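Local structure of putative aldo/keto reductase (Salmonella enterica subsp. enterica serovar Typhimurium, 4R9O) at residues M137-V142 with F168-S173; E144-L149 with S173-T178; S18-G23 with P260-G265. The protein probably works as an NADP-dependent oxidoreductase of the aldo/keto reductase family, built as a TIM barrel. All blocks are in the same frame, centred on the assembly; numbering follows the deposited sequence.

Interaction 1 (M137-V142 with F168-S173); sequences MDADDV and FTLLQS
No aromatic ring or amide enters the contact in which Met137, Ala139 and Val142 meet Leu170 and Leu171, so there are no faces or edges to assign within it. The one ring of these segments, that of Phe168, is directed away, toward Val160 and helix 198-205. What remains is an apolar seam between the start of helix 139-151 and the helix 165-173, two neighbouring helices on the outside of the barrel.

Met137 and Leu170 reach toward each other tip to tip, with CE of the methionine 3.7 Å from CD2 of the leucine. The methionine chain is extended through chi1 and chi2 and turns only at its last torsion (chi3 79°), which swings the methyl onto Leu170. Ala139 sits where the two backbones come nearest, its CA 5.2 Å from that of Leu171, and its methyl CB rests 3.9 Å from Leu170 CD1. One turn further on, Val142 and Leu171 cross at about a right angle. Here CG1 of the valine touches CD1 of the leucine at 3.7 Å, and Leu171 also touches Val160 of strand 155-161.

Asp138 is the N-cap of helix 139-151: its OD1 accepts weak bonds from Asp140 N, at 3.1 Å, and from Asp141 N. A second subunit also grips this helix start, with Gln203 of that chain bonded to Met137 O and Ala139 N. Arg206 of that chain forms a salt bridge with Asp140 OD2, whose OD1 pairs with Arg174.

With no hydrogen bond crossing between them, the contact between these segments rests on apolar packing, and the salt bridge from Asp140 to Arg174 lies just beyond it. The directional bonds here include the cap at Asp138 and those to the second subunit.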
# COMPACT_ATOMS: atom_id res chain seq x y z
N MET C 137 -2.15 9.16 -25.12
CA MET C 137 -3.38 9.58 -25.77
C MET C 137 -3.51 11.09 -25.92
O MET C 137 -3.52 11.84 -24.93
CB MET C 137 -4.62 9.06 -25.02
CG MET C 137 -5.90 9.48 -25.73
SD MET C 137 -7.45 9.01 -24.95
CE MET C 137 -7.62 10.24 -23.66
N ASP C 138 -3.62 11.52 -27.17
CA ASP C 138 -3.89 12.90 -27.52
C ASP C 138 -5.36 12.99 -27.93
O ASP C 138 -5.75 12.51 -29.00
CB ASP C 138 -2.95 13.35 -28.66
CG ASP C 138 -3.12 14.81 -29.04
OD1 ASP C 138 -4.26 15.32 -29.09
OD2 ASP C 138 -2.10 15.47 -29.34
N ALA C 139 -6.18 13.58 -27.07
CA ALA C 139 -7.63 13.54 -27.24
C ALA C 139 -8.10 14.22 -28.53
O ALA C 139 -9.10 13.80 -29.12
CB ALA C 139 -8.31 14.17 -26.02
N ASP C 140 -7.38 15.26 -28.96
CA ASP C 140 -7.66 15.95 -30.23
C ASP C 140 -7.53 15.00 -31.41
O ASP C 140 -8.29 15.06 -32.37
CB ASP C 140 -6.70 17.12 -30.46
CG ASP C 140 -7.03 18.35 -29.62
OD1 ASP C 140 -8.12 18.40 -29.01
OD2 ASP C 140 -6.18 19.27 -29.59
N ASP C 141 -6.52 14.14 -31.34
CA ASP C 141 -6.24 13.17 -32.40
C ASP C 141 -7.32 12.10 -32.47
O ASP C 141 -7.78 11.75 -33.57
CB ASP C 141 -4.88 12.52 -32.17
CG ASP C 141 -3.73 13.44 -32.53
OD1 ASP C 141 -3.97 14.51 -33.14
OD2 ASP C 141 -2.59 13.08 -32.20
N VAL C 142 -7.73 11.59 -31.31
CA VAL C 142 -8.81 10.62 -31.23
C VAL C 142 -10.10 11.25 -31.77
O VAL C 142 -10.81 10.64 -32.56
CB VAL C 142 -9.02 10.12 -29.79
CG1 VAL C 142 -10.21 9.13 -29.71
CG2 VAL C 142 -7.74 9.48 -29.26
N PHE C 168 -11.83 9.84 -19.02
CA PHE C 168 -13.13 9.91 -19.67
C PHE C 168 -13.49 11.37 -19.98
O PHE C 168 -13.90 11.71 -21.09
CB PHE C 168 -14.20 9.24 -18.79
CG PHE C 168 -15.55 9.13 -19.44
CD1 PHE C 168 -15.94 7.96 -20.07
CD2 PHE C 168 -16.43 10.19 -19.40
CE1 PHE C 168 -17.19 7.86 -20.67
CE2 PHE C 168 -17.68 10.10 -20.00
CZ PHE C 168 -18.06 8.93 -20.64
N THR C 169 -13.32 12.24 -18.99
CA THR C 169 -13.69 13.64 -19.17
C THR C 169 -12.80 14.34 -20.19
O THR C 169 -13.26 15.16 -20.98
CB THR C 169 -13.62 14.37 -17.83
OG1 THR C 169 -14.61 13.80 -16.97
CG2 THR C 169 -13.89 15.85 -18.01
N LEU C 170 -11.52 14.00 -20.18
CA LEU C 170 -10.58 14.51 -21.16
C LEU C 170 -11.06 14.23 -22.59
O LEU C 170 -11.17 15.14 -23.41
CB LEU C 170 -9.19 13.89 -20.95
CG LEU C 170 -8.19 14.08 -22.10
CD1 LEU C 170 -7.98 15.58 -22.41
CD2 LEU C 170 -6.87 13.39 -21.78
N LEU C 171 -11.36 12.96 -22.88
CA LEU C 171 -11.75 12.61 -24.24
C LEU C 171 -13.08 13.25 -24.56
O LEU C 171 -13.25 13.81 -25.63
CB LEU C 171 -11.81 11.09 -24.43
CG LEU C 171 -12.10 10.59 -25.85
CD1 LEU C 171 -11.21 11.25 -26.90
CD2 LEU C 171 -11.94 9.08 -25.91
N GLN C 172 -14.02 13.20 -23.60
CA GLN C 172 -15.36 13.73 -23.84
C GLN C 172 -15.33 15.21 -24.21
O GLN C 172 -16.12 15.65 -25.06
CB GLN C 172 -16.25 13.54 -22.60
CG GLN C 172 -17.68 14.04 -22.79
CD GLN C 172 -18.44 13.27 -23.88
OE1 GLN C 172 -19.02 12.23 -23.62
NE2 GLN C 172 -18.45 13.80 -25.10
N SER C 173 -14.42 15.97 -23.59
CA SER C 173 -14.33 17.41 -23.84
C SER C 173 -14.12 17.74 -25.31
O SER C 173 -14.53 18.80 -25.77
CB SER C 173 -13.20 18.04 -23.01
OG SER C 173 -11.92 17.56 -23.37

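Interaction 2 (E144-L149 with S173-T178)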
# COMPACT_ATOMS: atom_id res chain seq x y z
N GLU C 144 -10.40 13.69 -33.92
CA GLU C 144 -10.32 13.79 -35.38
C GLU C 144 -10.71 12.45 -36.02
O GLU C 144 -11.52 12.41 -36.94
CB GLU C 144 -8.92 14.19 -35.85
CG GLU C 144 -8.55 15.65 -35.60
CD GLU C 144 -7.15 16.00 -36.11
OE1 GLU C 144 -6.45 16.76 -35.41
OE2 GLU C 144 -6.77 15.53 -37.20
N ALA C 145 -10.15 11.36 -35.51
CA ALA C 145 -10.45 10.04 -36.05
C ALA C 145 -11.94 9.73 -35.92
O ALA C 145 -12.59 9.35 -36.90
CB ALA C 145 -9.62 8.97 -35.36
N PHE C 146 -12.47 9.91 -34.71
CA PHE C 146 -13.89 9.66 -34.46
C PHE C 146 -14.77 10.52 -35.36
O PHE C 146 -15.75 10.02 -35.92
CB PHE C 146 -14.24 9.91 -32.98
CG PHE C 146 -13.79 8.82 -32.04
CD1 PHE C 146 -14.15 8.86 -30.70
CD2 PHE C 146 -13.00 7.77 -32.48
CE1 PHE C 146 -13.74 7.87 -29.81
CE2 PHE C 146 -12.58 6.77 -31.60
CZ PHE C 146 -12.96 6.83 -30.26
N GLN C 147 -14.42 11.80 -35.51
CA GLN C 147 -15.13 12.70 -36.42
C GLN C 147 -15.18 12.16 -37.84
O GLN C 147 -16.22 12.18 -38.50
CB GLN C 147 -14.47 14.09 -36.47
CG GLN C 147 -14.66 14.96 -35.23
CD GLN C 147 -15.75 14.45 -34.33
OE1 GLN C 147 -15.49 13.72 -33.37
NE2 GLN C 147 -16.98 14.83 -34.63
N HIS C 148 -14.03 11.70 -38.33
CA HIS C 148 -13.97 11.22 -39.69
C HIS C 148 -14.84 9.97 -39.87
O HIS C 148 -15.58 9.85 -40.83
CB HIS C 148 -12.53 10.92 -40.10
CG HIS C 148 -12.42 10.29 -41.45
ND1 HIS C 148 -12.15 8.95 -41.63
CD2 HIS C 148 -12.59 10.81 -42.69
CE1 HIS C 148 -12.13 8.67 -42.92
NE2 HIS C 148 -12.39 9.78 -43.59
N LEU C 149 -14.72 9.04 -38.93
CA LEU C 149 -15.45 7.78 -38.98
C LEU C 149 -16.97 8.01 -38.87
O LEU C 149 -17.77 7.31 -39.50
CB LEU C 149 -14.97 6.85 -37.86
CG LEU C 149 -13.73 5.98 -38.10
CD1 LEU C 149 -12.61 6.75 -38.73
CD2 LEU C 149 -13.25 5.36 -36.79
N SER C 173 -14.42 15.97 -23.59
CA SER C 173 -14.33 17.41 -23.84
C SER C 173 -14.12 17.74 -25.31
O SER C 173 -14.53 18.80 -25.77
CB SER C 173 -13.20 18.04 -23.01
OG SER C 173 -11.92 17.56 -23.37
N ARG C 174 -13.53 16.81 -26.06
CA ARG C 174 -13.20 17.06 -27.45
C ARG C 174 -14.31 16.65 -28.42
O ARG C 174 -14.26 16.98 -29.60
CB ARG C 174 -11.91 16.34 -27.83
CG ARG C 174 -10.72 16.59 -26.88
CD ARG C 174 -10.44 18.06 -26.75
NE ARG C 174 -9.09 18.35 -26.29
CZ ARG C 174 -8.80 19.03 -25.19
NH1 ARG C 174 -9.77 19.49 -24.42
NH2 ARG C 174 -7.53 19.27 -24.86
N LEU C 175 -15.31 15.94 -27.92
CA LEU C 175 -16.31 15.32 -28.80
C LEU C 175 -17.65 16.06 -28.82
O LEU C 175 -18.16 16.49 -27.79
CB LEU C 175 -16.54 13.87 -28.39
CG LEU C 175 -15.29 13.00 -28.55
CD1 LEU C 175 -15.47 11.61 -27.94
CD2 LEU C 175 -14.90 12.88 -30.02
N PRO C 176 -18.22 16.21 -30.02
CA PRO C 176 -19.53 16.84 -30.18
C PRO C 176 -20.69 15.88 -29.86
O PRO C 176 -21.84 16.31 -29.79
CB PRO C 176 -19.54 17.25 -31.66
CG PRO C 176 -18.67 16.23 -32.32
CD PRO C 176 -17.59 15.91 -31.32
N PHE C 177 -20.37 14.61 -29.67
CA PHE C 177 -21.37 13.62 -29.28
C PHE C 177 -20.97 12.90 -27.99
O PHE C 177 -19.78 12.80 -27.67
CB PHE C 177 -21.60 12.60 -30.40
CG PHE C 177 -20.35 12.27 -31.18
CD1 PHE C 177 -19.32 11.55 -30.59
CD2 PHE C 177 -20.22 12.67 -32.49
CE1 PHE C 177 -18.18 11.25 -31.29
CE2 PHE C 177 -19.08 12.37 -33.21
CZ PHE C 177 -18.05 11.66 -32.60
N THR C 178 -21.97 12.39 -27.26
CA THR C 178 -21.73 11.73 -25.99
C THR C 178 -21.04 10.38 -26.13
O THR C 178 -21.47 9.55 -26.93
CB THR C 178 -23.05 11.50 -25.24
OG1 THR C 178 -23.81 12.71 -25.24
CG2 THR C 178 -22.79 11.02 -23.81
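The connection from helix 165-173 to strand 182-185 bends back over helix 139-151, and Leu175, Pro176 and Phe177 of this loop pack on Phe146 and Gln147. Phe146 points into the interface from the buried side of its helix. Leu175 meets the edge of its ring, close to the ring plane, with CD1 of the leucine 4.1 Å from CD1 of the phenylalanine. The ring of Phe177 is also approached at its edge, where its CZ lies 4.2 Å from Phe146 CB.

Gln147 occupies the more open border. Its chain bends at chi2 (-15°), an eclipsed torsion that folds the amide over toward the loop. There the amide carbon CD comes within 3.8 Å of Pro176 CD, and the amide plane slides past the Phe177 ring at only 24° to it. Pro176 in turn covers one face of that ring, its own CD standing 4.2 Å above the ring plane and over its centre. Phe177 holds its CG between the backbone N and the carbonyl carbon (chi1 35°), an unusual torsion that brings the ring back beneath the preceding proline.

Behind this layer Phe158 of strand 155-161 stacks with Phe146 and also meets Phe177, linking the loop to the barrel wall. The loop is tied to its own helix by Gln172 NE2, which bonds to Phe177 O. It is one of the helix-to-strand returns of the TIM barrel, packed here by its Leu-Pro-Phe residues, and such returns lie at the end of the barrel away from the catalytic loops.

Interaction 3 (S18-G23 with P260-G265)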
# COMPACT_ATOMS: atom_id res chain seq x y z
N SER C 18 -29.01 -4.79 -26.28
CA SER C 18 -29.61 -5.78 -25.39
C SER C 18 -28.89 -5.66 -24.04
O SER C 18 -27.70 -5.38 -24.00
CB SER C 18 -29.52 -7.19 -25.99
OG SER C 18 -28.17 -7.57 -26.23
N ARG C 19 -29.62 -5.84 -22.95
CA ARG C 19 -29.08 -5.70 -21.60
C ARG C 19 -27.92 -6.66 -21.32
O ARG C 19 -27.01 -6.35 -20.55
CB ARG C 19 -30.20 -5.93 -20.58
CG ARG C 19 -29.85 -5.54 -19.17
CD ARG C 19 -31.02 -5.81 -18.26
NE ARG C 19 -30.78 -5.28 -16.93
CZ ARG C 19 -31.63 -5.41 -15.92
NH1 ARG C 19 -32.77 -6.06 -16.10
NH2 ARG C 19 -31.32 -4.89 -14.73
N PHE C 20 -27.97 -7.83 -21.95
CA PHE C 20 -26.84 -8.76 -21.90
C PHE C 20 -26.11 -8.74 -23.25
O PHE C 20 -26.73 -8.68 -24.30
CB PHE C 20 -27.31 -10.17 -21.56
CG PHE C 20 -27.55 -10.39 -20.09
CD1 PHE C 20 -26.54 -10.89 -19.28
CD2 PHE C 20 -28.78 -10.12 -19.52
CE1 PHE C 20 -26.76 -11.10 -17.92
CE2 PHE C 20 -29.01 -10.34 -18.17
CZ PHE C 20 -27.99 -10.83 -17.37
N VAL C 21 -24.79 -8.79 -23.19
CA VAL C 21 -23.94 -8.69 -24.38
C VAL C 21 -23.15 -9.98 -24.61
O VAL C 21 -22.51 -10.49 -23.69
CB VAL C 21 -22.97 -7.50 -24.25
CG1 VAL C 21 -21.97 -7.46 -25.41
CG2 VAL C 21 -23.76 -6.19 -24.16
N MET C 22 -23.19 -10.52 -25.83
CA MET C 22 -22.37 -11.69 -26.14
C MET C 22 -20.95 -11.26 -26.51
O MET C 22 -20.75 -10.57 -27.51
CB MET C 22 -22.98 -12.52 -27.27
CG MET C 22 -22.26 -13.84 -27.50
SD MET C 22 -22.41 -14.96 -26.08
CE MET C 22 -20.74 -15.58 -25.95
N GLY C 23 -19.97 -11.67 -25.70
CA GLY C 23 -18.57 -11.33 -25.94
C GLY C 23 -17.84 -12.43 -26.71
O GLY C 23 -17.99 -13.61 -26.42
N PRO C 260 -25.31 -1.81 -15.17
CA PRO C 260 -24.38 -2.39 -16.14
C PRO C 260 -25.04 -3.38 -17.11
O PRO C 260 -26.06 -4.00 -16.77
CB PRO C 260 -23.35 -3.11 -15.26
CG PRO C 260 -23.56 -2.57 -13.87
CD PRO C 260 -25.01 -2.26 -13.80
N LEU C 261 -24.43 -3.52 -18.28
CA LEU C 261 -24.76 -4.55 -19.27
C LEU C 261 -23.68 -5.63 -19.20
O LEU C 261 -22.55 -5.41 -19.66
CB LEU C 261 -24.82 -3.96 -20.68
CG LEU C 261 -25.93 -2.97 -21.06
CD1 LEU C 261 -25.83 -1.63 -20.31
CD2 LEU C 261 -25.93 -2.75 -22.55
N PRO C 262 -24.01 -6.79 -18.62
CA PRO C 262 -23.02 -7.87 -18.48
C PRO C 262 -22.63 -8.50 -19.81
O PRO C 262 -23.50 -8.81 -20.63
CB PRO C 262 -23.73 -8.90 -17.58
CG PRO C 262 -24.83 -8.12 -16.89
CD PRO C 262 -25.27 -7.09 -17.90
N ILE C 263 -21.33 -8.67 -20.03
CA ILE C 263 -20.82 -9.37 -21.21
C ILE C 263 -20.64 -10.83 -20.88
O ILE C 263 -19.90 -11.18 -19.96
CB ILE C 263 -19.48 -8.79 -21.70
CG1 ILE C 263 -19.62 -7.30 -22.02
CG2 ILE C 263 -18.94 -9.59 -22.89
CD1 ILE C 263 -18.29 -6.58 -22.18
N ILE C 264 -21.33 -11.69 -21.63
CA ILE C 264 -21.23 -13.13 -21.47
C ILE C 264 -20.18 -13.63 -22.44
O ILE C 264 -20.17 -13.22 -23.60
CB ILE C 264 -22.57 -13.84 -21.75
CG1 ILE C 264 -23.74 -13.07 -21.13
CG2 ILE C 264 -22.53 -15.30 -21.29
CD1 ILE C 264 -25.09 -13.54 -21.65
N GLY C 265 -19.30 -14.52 -21.99
CA GLY C 265 -18.21 -14.98 -22.83
C GLY C 265 -18.21 -16.45 -23.16
O GLY C 265 -17.27 -16.95 -23.78
O HOH W 1 -15.87 -15.09 -25.65
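Three backbone hydrogen bonds join Val21 and Gly23 to Pro262 and Ile264 as parallel strands. Val21 N donates to Pro262 O at 2.9 Å, Ile264 N returns a bond to Val21 O at 2.7 Å, and Gly23 N reaches Ile264 O at 2.6 Å. All are nearly straight, the first with an N-H...O angle of 170°. Where the pairing runs out, a water donates to both Gly23 O and Gly265 O and carries it one step further. Arg19 O accepts a CA-H...O contact from Leu261 CA at 3.2 Å, and the arginine's guanidinium is paired with Glu279.

Side chains divide between the two faces. Val21 and Ile263 lie side by side on one, next to Met210, and Ile263 CG2 rests 3.5 Å from Gly23 CA. On the other, Pro262 CD stands over the Phe20 ring near its rim. Ile264 CD1 approaches that ring obliquely, 3.8 Å from Phe20 CD1, and helices 245-254 and 269-276 cover this layer. Met22 bends at chi2 (65°) and again at chi3, laying its CE 3.4 Å from Ile264 O.

These are the first and last of the eight barrel strands, so their pairing closes the cylinder. Chemically, directional backbone bonds set the register and apolar side chains pack on both faces, while the side chain of Ile264 lies about 5 Å from that of Ser266, a probable NADP-binding residue.

In the fold
Interaction 3 closes the barrel itself, joining strand 16-23 near the start of the chain to strand 261-264 near its end, and both segments of each other contact fall between them in sequence. Interactions 1 and 2 belong to the outer wall: they share helix 139-151 and Ser173, their segments alternate along the chain, and their centres are 9 Å apart. Asp140 OD1 and Arg174 NE form a salt bridge of 2.9 Å between them, and both touch the second subunit. The centres of interactions 1 and 3 are 26 Å apart, without touching. Core closure and the subunit-facing helical layer are thus spatially separate parts of one fold.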